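Formiminoglutamase (Trypanosoma cruzi, PDB 4MYL) probably hydrolyses N-formimino-L-glutamate to L-glutamate and formamide at a two-manganese centre, as a member of the arginase (ureohydrolase) family. Local coordinates at residues I143-H148 against V237-S242; F183-S188 against G203-L208. The protein carries 1 engineered substitution. All coordinates share one frame; numbering follows the deposited sequence.

Contact 1 (I143-H148 against V237-S242); sequences INVDSH and VDSLKS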
loop_
_atom_site.group_PDB
_atom_site.type_symbol
_atom_site.label_atom_id
_atom_site.label_comp_id
_atom_site.label_asym_id
_atom_site.label_seq_id
_atom_site.Cartn_x
_atom_site.Cartn_y
_atom_site.Cartn_z
ATOM N N ILE A 143 3.842 -21.032 16.676
ATOM C CA ILE A 143 3.474 -20.507 15.373
ATOM C C ILE A 143 4.550 -19.571 14.845
ATOM O O ILE A 143 4.972 -18.626 15.524
ATOM C CB ILE A 143 2.098 -19.814 15.364
ATOM C CG1 ILE A 143 1.851 -19.151 14.000
ATOM C CG2 ILE A 143 1.984 -18.829 16.510
ATOM C CD1 ILE A 143 0.469 -18.586 13.843
ATOM N N ASN A 144 5.012 -19.871 13.637
ATOM C CA ASN A 144 5.942 -19.019 12.918
ATOM C C ASN A 144 5.167 -18.236 11.856
ATOM O O ASN A 144 4.788 -18.790 10.819
ATOM C CB ASN A 144 7.027 -19.871 12.250
ATOM C CG ASN A 144 8.048 -19.036 11.530
ATOM O OD1 ASN A 144 8.313 -17.907 11.929
ATOM N ND2 ASN A 144 8.611 -19.565 10.462
ATOM N N VAL A 145 4.906 -16.958 12.136
ATOM C CA VAL A 145 4.334 -16.060 11.140
ATOM C C VAL A 145 5.478 -15.520 10.283
ATOM O O VAL A 145 6.242 -14.679 10.732
ATOM C CB VAL A 145 3.589 -14.872 11.804
ATOM C CG1 VAL A 145 2.815 -14.066 10.751
ATOM C CG2 VAL A 145 2.684 -15.366 12.921
ATOM N N ASP A 146 5.612 -16.013 9.056
ATOM C CA ASP A 146 6.713 -15.593 8.214
ATOM C C ASP A 146 6.410 -15.995 6.786
ATOM O O ASP A 146 5.682 -16.963 6.544
ATOM C CB ASP A 146 8.019 -16.252 8.686
ATOM C CG ASP A 146 9.258 -15.678 8.004
ATOM O OD1 ASP A 146 9.171 -14.587 7.412
ATOM O OD2 ASP A 146 10.334 -16.310 8.065
ATOM N N SER A 147 6.957 -15.238 5.844
ATOM C CA SER A 147 6.850 -15.572 4.427
ATOM C C SER A 147 7.664 -16.824 4.066
ATOM O O SER A 147 7.371 -17.495 3.077
ATOM C CB SER A 147 7.333 -14.395 3.579
ATOM O OG SER A 147 8.652 -14.040 3.939
ATOM N N HIS A 148 8.690 -17.102 4.872
ATOM C CA HIS A 148 9.569 -18.273 4.724
ATOM C C HIS A 148 9.236 -19.323 5.774
ATOM O O HIS A 148 8.569 -19.022 6.763
ATOM C CB HIS A 148 11.045 -17.870 4.866
ATOM C CG HIS A 148 11.536 -16.982 3.766
ATOM N ND1 HIS A 148 11.389 -15.609 3.792
ATOM C CD2 HIS A 148 12.163 -17.269 2.603
ATOM C CE1 HIS A 148 11.908 -15.090 2.695
ATOM N NE2 HIS A 148 12.390 -16.074 1.959
ATOM N N VAL A 237 8.440 -10.011 10.741
ATOM C CA VAL A 237 7.779 -8.946 10.007
ATOM C C VAL A 237 8.000 -9.053 8.491
ATOM O O VAL A 237 7.422 -8.278 7.712
ATOM C CB VAL A 237 8.131 -7.534 10.555
ATOM C CG1 VAL A 237 7.524 -7.353 11.932
ATOM C CG2 VAL A 237 9.628 -7.291 10.585
ATOM N N ASP A 238 8.839 -10.008 8.080
ATOM C CA ASP A 238 9.006 -10.322 6.661
ATOM C C ASP A 238 7.682 -10.784 6.042
ATOM O O ASP A 238 7.517 -10.797 4.809
ATOM C CB ASP A 238 10.079 -11.399 6.454
ATOM C CG ASP A 238 11.511 -10.853 6.556
ATOM O OD1 ASP A 238 12.443 -11.685 6.637
ATOM O OD2 ASP A 238 11.718 -9.617 6.556
ATOM N N SER A 239 6.741 -11.164 6.907
ATOM C CA SER A 239 5.422 -11.644 6.483
ATOM C C SER A 239 4.463 -10.530 6.040
ATOM O O SER A 239 3.418 -10.822 5.470
ATOM C CB SER A 239 4.763 -12.465 7.589
ATOM O OG SER A 239 4.492 -11.658 8.713
ATOM N N LEU A 240 4.800 -9.270 6.331
ATOM C CA LEU A 240 3.962 -8.132 5.920
ATOM C C LEU A 240 4.324 -7.666 4.521
ATOM O O LEU A 240 5.464 -7.753 4.107
ATOM C CB LEU A 240 4.059 -6.949 6.905
ATOM C CG LEU A 240 3.255 -7.054 8.207
ATOM C CD1 LEU A 240 3.941 -7.976 9.192
ATOM C CD2 LEU A 240 3.020 -5.674 8.829
ATOM N N LYS A 241 3.340 -7.157 3.798
ATOM C CA LYS A 241 3.579 -6.625 2.459
ATOM C C LYS A 241 4.401 -5.340 2.556
ATOM O O LYS A 241 4.234 -4.544 3.481
ATOM C CB LYS A 241 2.254 -6.390 1.726
ATOM C CG LYS A 241 1.360 -5.363 2.368
ATOM C CD LYS A 241 0.123 -5.106 1.507
ATOM C CE LYS A 241 -0.968 -6.107 1.792
ATOM N NZ LYS A 241 -2.241 -5.769 1.073
ATOM N N SER A 242 5.296 -5.138 1.602
ATOM C CA SER A 242 6.234 -4.027 1.710
ATOM C C SER A 242 5.604 -2.648 1.466
ATOM O O SER A 242 6.217 -1.637 1.773
ATOM C CB SER A 242 7.474 -4.238 0.822
ATOM O OG SER A 242 7.135 -4.297 -0.551
HETATM O O HOH W 1 11.643 -14.204 6.314
HETATM O O HOH W 2 9.155 -11.747 2.655
#

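Contact 2 (F183-S188 against G203-L208); sequences FACQGS and GHLMWL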
loop_
_atom_site.group_PDB
_atom_site.type_symbol
_atom_site.label_atom_id
_atom_site.label_comp_id
_atom_site.label_asym_id
_atom_site.label_seq_id
_atom_site.Cartn_x
_atom_site.Cartn_y
_atom_site.Cartn_z
ATOM N N PHE A 183 2.670 -19.824 9.264
ATOM C CA PHE A 183 1.508 -18.980 9.016
ATOM C C PHE A 183 1.838 -17.866 8.043
ATOM O O PHE A 183 2.807 -17.133 8.235
ATOM C CB PHE A 183 1.024 -18.393 10.339
ATOM C CG PHE A 183 -0.324 -17.729 10.268
ATOM C CD1 PHE A 183 -0.433 -16.375 9.987
ATOM C CD2 PHE A 183 -1.483 -18.447 10.522
ATOM C CE1 PHE A 183 -1.676 -15.762 9.943
ATOM C CE2 PHE A 183 -2.723 -17.836 10.484
ATOM C CZ PHE A 183 -2.823 -16.500 10.202
ATOM N N ALA A 184 1.027 -17.740 6.996
ATOM C CA ALA A 184 1.231 -16.718 5.973
ATOM C C ALA A 184 2.530 -16.932 5.190
ATOM O O ALA A 184 3.131 -15.980 4.695
ATOM C CB ALA A 184 1.213 -15.319 6.595
ATOM N N CYS A 185 2.970 -18.179 5.092
ATOM C CA CYS A 185 4.096 -18.501 4.237
ATOM C C CYS A 185 3.730 -18.299 2.755
ATOM O O CYS A 185 2.565 -18.376 2.377
ATOM C CB CYS A 185 4.588 -19.929 4.513
ATOM S SG CYS A 185 3.293 -21.142 4.713
ATOM N N GLN A 186 4.740 -18.034 1.929
ATOM C CA GLN A 186 4.520 -17.716 0.519
ATOM C C GLN A 186 5.179 -18.756 -0.395
ATOM O O GLN A 186 6.388 -18.959 -0.318
ATOM C CB GLN A 186 5.066 -16.318 0.220
ATOM C CG GLN A 186 4.318 -15.228 0.945
ATOM C CD GLN A 186 4.870 -13.844 0.655
ATOM O OE1 GLN A 186 5.619 -13.647 -0.299
ATOM N NE2 GLN A 186 4.493 -12.877 1.482
ATOM N N GLY A 187 4.388 -19.392 -1.257
ATOM C CA GLY A 187 4.892 -20.441 -2.125
ATOM C C GLY A 187 6.033 -20.001 -3.027
ATOM O O GLY A 187 6.898 -20.793 -3.383
ATOM N N SER A 188 6.052 -18.731 -3.401
ATOM C CA SER A 188 7.097 -18.217 -4.295
ATOM C C SER A 188 8.463 -18.102 -3.627
ATOM O O SER A 188 9.469 -17.957 -4.306
ATOM C CB SER A 188 6.709 -16.835 -4.802
ATOM O OG SER A 188 6.668 -15.942 -3.706
ATOM N N GLY A 203 3.946 -30.856 10.898
ATOM C CA GLY A 203 3.655 -29.435 10.997
ATOM C C GLY A 203 2.607 -28.993 10.004
ATOM O O GLY A 203 2.272 -29.720 9.066
ATOM N N HIS A 204 2.082 -27.787 10.212
ATOM C CA HIS A 204 0.991 -27.288 9.387
ATOM C C HIS A 204 1.415 -26.076 8.582
ATOM O O HIS A 204 2.078 -25.184 9.106
ATOM C CB HIS A 204 -0.214 -26.910 10.246
ATOM C CG HIS A 204 -0.656 -27.995 11.169
ATOM N ND1 HIS A 204 -1.641 -28.898 10.838
ATOM C CD2 HIS A 204 -0.236 -28.329 12.411
ATOM C CE1 HIS A 204 -1.814 -29.738 11.842
ATOM N NE2 HIS A 204 -0.976 -29.412 12.810
ATOM N N LEU A 205 1.021 -26.059 7.312
ATOM C CA LEU A 205 1.331 -24.952 6.421
ATOM C C LEU A 205 0.050 -24.192 6.106
ATOM O O LEU A 205 -0.856 -24.733 5.463
ATOM C CB LEU A 205 1.969 -25.458 5.121
ATOM C CG LEU A 205 3.264 -26.264 5.182
ATOM C CD1 LEU A 205 3.514 -26.953 3.852
ATOM C CD2 LEU A 205 4.432 -25.370 5.530
ATOM N N MET A 206 -0.021 -22.944 6.571
ATOM C CA MET A 206 -1.135 -22.067 6.262
ATOM C C MET A 206 -0.661 -20.945 5.352
ATOM O O MET A 206 -0.334 -19.845 5.815
ATOM C CB MET A 206 -1.754 -21.498 7.529
ATOM C CG MET A 206 -2.424 -22.549 8.408
ATOM S SD MET A 206 -3.226 -21.845 9.865
ATOM C CE MET A 206 -4.032 -23.283 10.548
ATOM N N TRP A 207 -0.626 -21.244 4.053
ATOM C CA TRP A 207 -0.129 -20.320 3.035
ATOM C C TRP A 207 -0.887 -18.995 3.038
ATOM O O TRP A 207 -2.036 -18.934 3.460
ATOM C CB TRP A 207 -0.205 -20.950 1.642
ATOM C CG TRP A 207 0.587 -22.217 1.491
ATOM C CD1 TRP A 207 0.102 -23.497 1.513
ATOM C CD2 TRP A 207 2.009 -22.329 1.301
ATOM N NE1 TRP A 207 1.130 -24.395 1.337
ATOM C CE2 TRP A 207 2.310 -23.704 1.209
ATOM C CE3 TRP A 207 3.052 -21.401 1.189
ATOM C CZ2 TRP A 207 3.611 -24.172 1.011
ATOM C CZ3 TRP A 207 4.349 -21.869 0.988
ATOM C CH2 TRP A 207 4.615 -23.237 0.907
ATOM N N LEU A 208 -0.236 -17.937 2.566
ATOM C CA LEU A 208 -0.821 -16.598 2.613
ATOM C C LEU A 208 -2.207 -16.562 1.952
ATOM O O LEU A 208 -3.141 -15.940 2.451
ATOM C CB LEU A 208 0.119 -15.582 1.953
ATOM C CG LEU A 208 -0.394 -14.149 1.826
ATOM C CD1 LEU A 208 -0.681 -13.561 3.196
ATOM C CD2 LEU A 208 0.600 -13.319 1.074
#

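Contact 1 (I143-H148 against V237-S242)
The side chains of D146 and D238 run side by side, pointing the same way, with their carboxylate planes 34° apart. OD1 of D146 touches not the D238 carboxylate but its CB, at 3.5 Å, while the OD1 atoms of the two acids stand 4.4 Å apart. A water lies between them, 2.7 Å from D146 OD1 and from D238 OD1, and is also hydrogen-bonded to ND1 of H148. D146 OD1 takes a further, weak bond from the backbone N of S147; the other oxygen of D238, OD2, is bonded to the backbone N of C250. D146, H148 and D238 are residues that bind the second manganese, and D146 also binds the first; here a water bridges the three. The carboxylate pair thus belongs to the two-metal site at the C-terminal ends of the parallel strands, as in arginases. D236, which binds both metals, accepts a bond from the backbone N of D238. Behind the acids S239 packs on the strand end. S239 CB sits 3.7 Å from D146 CA, and its OG, swung over the backbone between N and C (chi1 65°), lies 3.6 Å from V145 CG1 while bonding the carbonyl of D236. S147 OG gives its proton to a second water at 2.7 Å, which in turn donates to the carbonyl oxygen of D238, linking the loop after strand 141-145 to the 3-10 turn 237-239.

Contact 2 (F183-S188 against G203-L208)
C185 lays its sulfur over one face of the W207 indole: SG is 4.0 Å from the centroid of the six-membered ring, on a line 28° off its normal, a Cys sulfur-aromatic contact. SG reaches this place because it stands between the backbone N and the carbonyl carbon (chi1 43°), and it falls nearest the rim, 3.5 Å from CE3. L205 CB lies over the same face, so the ring is flanked from its own strand too. The neighbouring edge of the six-membered ring, at CZ3, meets the turning backbone: the carbonyl carbon of Q186 comes in near the ring plane, and CZ3 lies 3.3 Å from G187 N, which bonds E73 of a neighbouring subunit.

F183 and M206 are the second pair, a parallel bridge whose side chains leave on one face of the sheet. They meet at an angle: SD approaches the phenyl obliquely, 3.9 Å from CD2, in a Met-aromatic contact, and the methionine, extended beyond CG, then leads away. Beside L208 runs the side chain of Q186, pointing the same way, with NE2 3.9 Å from L208 CD2 and bonded to the carbonyl of V254.

Two backbone bonds join the segments. A184 N donates to M206 O, and L208 N to C185 O at 2.8 Å with an N-H...O angle of 150°, just where W207, at the N-cap position, starts helix 208-214. The two strands close a beta-alpha-beta unit through helix 192-200, against which L205 packs with A195, V198 and R199; on the other face F183 and M206 lean on A219, A223 and L226 of helix 216-227.

The centres of the two contacts are about 9 Å apart, both reaching the same parallel sheet, contact 1 through strand 141-145 and the loop after strand 231-236. Contact 2 is nested in the loop that contact 1 closes, the chain order being 143-148, 183-188, 203-208, 237-242. Strands 141-145 and 180-185 are neighbours, and probable hydrogen bonds tie N144 O to F183 N (2.8 Å) and S147 O to Q186 N. Contact 1 holds metal ligands; contact 2 includes 204-207, an outermost strand of the sheet within this chain. Its G187, W207 and L208 meet E73 of a neighbouring subunit, so contact 2 lies between the metal-site loop and that subunit.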